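Local coordinates for uncharacterized protein PF1083 (Pyrococcus furiosus, PDB 3NRN) that is of unknown function but binds adenosine monophosphate and probably belongs to the flavin-containing amine oxidoreductases, at residues A[54-59]-A[181-186]. Sequence-based numbering, arbitrary orientation.
Sequences LHMIPH and PGLIRG
Ile57 and Ile184 cross at about a right angle beside a short antiparallel sheet. Ile57 CG1 lies 3.8 Å from Ile184 CD1. Each isoleucine keeps CG1 beside its own backbone N, anti to the carbonyl carbon (chi1 -62° in Ile57), and this brings the two ethyl branches together. Met56 and Leu183 occupy the other face as a non-hydrogen-bonded pair. Met56, a selenomethionine, runs extended as far as SE and then bends. Its chain lies alongside the Pro181 ring, pointing the same way, with SE 3.8 Å from Pro181 CB. Leu183 touches Met56 more lightly, its CD2 4.1 Å from Met56 CB. Ile286 of strand 286-288 also packs on Met56 and Pro181.

Ile57 and Gly182 form an antiparallel hydrogen-bonded pair: each N donates to the other's O. Ile57 N to Gly182 O is 2.9 Å and nearly straight (165° at the hydrogen). Ile184 N reaches His55 O at 3.0 Å, tilted from the carbonyl plane. Strand 182-184 is the middle strand of three, and its other edge pairs with strand 78-80. With an alanine in place of Ile57, Ile184 CD1 is likely to face a gap where its closest side-chain partner across the contact stood. The chemistry is that of a buried sheet edge: three main-chain hydrogen bonds join the strands, and apolar side chains cover both faces.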
# COMPACT_ATOMS: atom_id res chain seq x y z
N LEU A 54 0.12 -6.83 4.10
CA LEU A 54 0.05 -8.24 4.48
C LEU A 54 1.12 -9.11 3.82
O LEU A 54 0.80 -10.19 3.30
CB LEU A 54 -1.35 -8.79 4.17
CG LEU A 54 -2.55 -8.00 4.69
CD1 LEU A 54 -3.81 -8.77 4.38
CD2 LEU A 54 -2.43 -7.78 6.20
N HIS A 55 2.38 -8.66 3.83
CA HIS A 55 3.49 -9.40 3.24
C HIS A 55 3.16 -9.73 1.79
O HIS A 55 3.58 -10.76 1.26
CB HIS A 55 3.70 -10.70 4.02
CG HIS A 55 4.14 -10.47 5.44
ND1 HIS A 55 3.75 -11.28 6.48
CD2 HIS A 55 4.94 -9.52 5.98
CE1 HIS A 55 4.28 -10.84 7.60
NE2 HIS A 55 5.01 -9.77 7.33
N MSE A 56 2.42 -8.82 1.17
CA MSE A 56 1.95 -8.99 -0.20
C MSE A 56 2.02 -7.68 -0.98
O MSE A 56 1.95 -6.60 -0.41
CB MSE A 56 0.50 -9.50 -0.13
CG MSE A 56 -0.22 -9.79 -1.45
SE MSE A 56 -1.91 -10.46 -1.14
CE MSE A 56 -2.60 -9.16 -0.18
N ILE A 57 2.18 -7.80 -2.29
CA ILE A 57 2.23 -6.64 -3.18
C ILE A 57 0.99 -6.78 -4.06
O ILE A 57 0.74 -7.85 -4.61
CB ILE A 57 3.54 -6.66 -4.01
CG1 ILE A 57 4.74 -6.59 -3.05
CG2 ILE A 57 3.56 -5.51 -5.01
CD1 ILE A 57 6.10 -6.72 -3.72
N PRO A 58 0.19 -5.71 -4.21
CA PRO A 58 -1.03 -5.74 -5.03
C PRO A 58 -0.92 -6.35 -6.43
O PRO A 58 -1.83 -7.06 -6.88
CB PRO A 58 -1.46 -4.28 -5.06
CG PRO A 58 -0.97 -3.75 -3.75
CD PRO A 58 0.42 -4.36 -3.68
N HIS A 59 0.18 -6.09 -7.13
CA HIS A 59 0.33 -6.62 -8.47
C HIS A 59 1.52 -7.57 -8.58
O HIS A 59 2.06 -7.79 -9.66
CB HIS A 59 0.46 -5.47 -9.47
CG HIS A 59 -0.75 -4.59 -9.51
ND1 HIS A 59 -1.95 -5.00 -10.04
CD2 HIS A 59 -0.96 -3.33 -9.04
CE1 HIS A 59 -2.85 -4.04 -9.88
NE2 HIS A 59 -2.27 -3.02 -9.28
N PRO A 181 -1.97 -10.10 -7.24
CA PRO A 181 -0.96 -9.94 -6.18
C PRO A 181 0.08 -11.04 -6.10
O PRO A 181 0.02 -12.04 -6.80
CB PRO A 181 -1.81 -9.88 -4.92
CG PRO A 181 -2.84 -10.92 -5.22
CD PRO A 181 -3.22 -10.62 -6.67
N GLY A 182 1.04 -10.82 -5.20
CA GLY A 182 2.10 -11.78 -4.99
C GLY A 182 2.61 -11.66 -3.57
O GLY A 182 2.61 -10.57 -3.00
N LEU A 183 3.03 -12.79 -3.00
CA LEU A 183 3.56 -12.84 -1.65
C LEU A 183 5.07 -12.61 -1.67
O LEU A 183 5.74 -12.87 -2.67
CB LEU A 183 3.25 -14.20 -1.02
CG LEU A 183 1.78 -14.55 -0.78
CD1 LEU A 183 1.69 -15.94 -0.13
CD2 LEU A 183 1.14 -13.52 0.12
N ILE A 184 5.60 -12.14 -0.54
CA ILE A 184 7.02 -11.85 -0.41
C ILE A 184 7.72 -12.80 0.56
O ILE A 184 7.38 -12.85 1.74
CB ILE A 184 7.23 -10.42 0.14
CG1 ILE A 184 6.32 -9.43 -0.58
CG2 ILE A 184 8.69 -10.03 -0.02
CD1 ILE A 184 6.31 -8.07 0.04
N ARG A 185 8.69 -13.56 0.08
CA ARG A 185 9.41 -14.46 0.97
C ARG A 185 10.14 -13.59 1.98
O ARG A 185 10.78 -12.60 1.61
CB ARG A 185 10.41 -15.33 0.20
CG ARG A 185 11.24 -16.26 1.09
CD ARG A 185 11.97 -17.31 0.25
NE ARG A 185 11.04 -18.28 -0.32
CZ ARG A 185 10.39 -19.19 0.39
NH1 ARG A 185 10.57 -19.28 1.70
NH2 ARG A 185 9.54 -20.02 -0.21
N GLY A 186 10.01 -13.95 3.26
CA GLY A 186 10.66 -13.17 4.30
C GLY A 186 9.78 -12.05 4.80
O GLY A 186 10.15 -11.33 5.73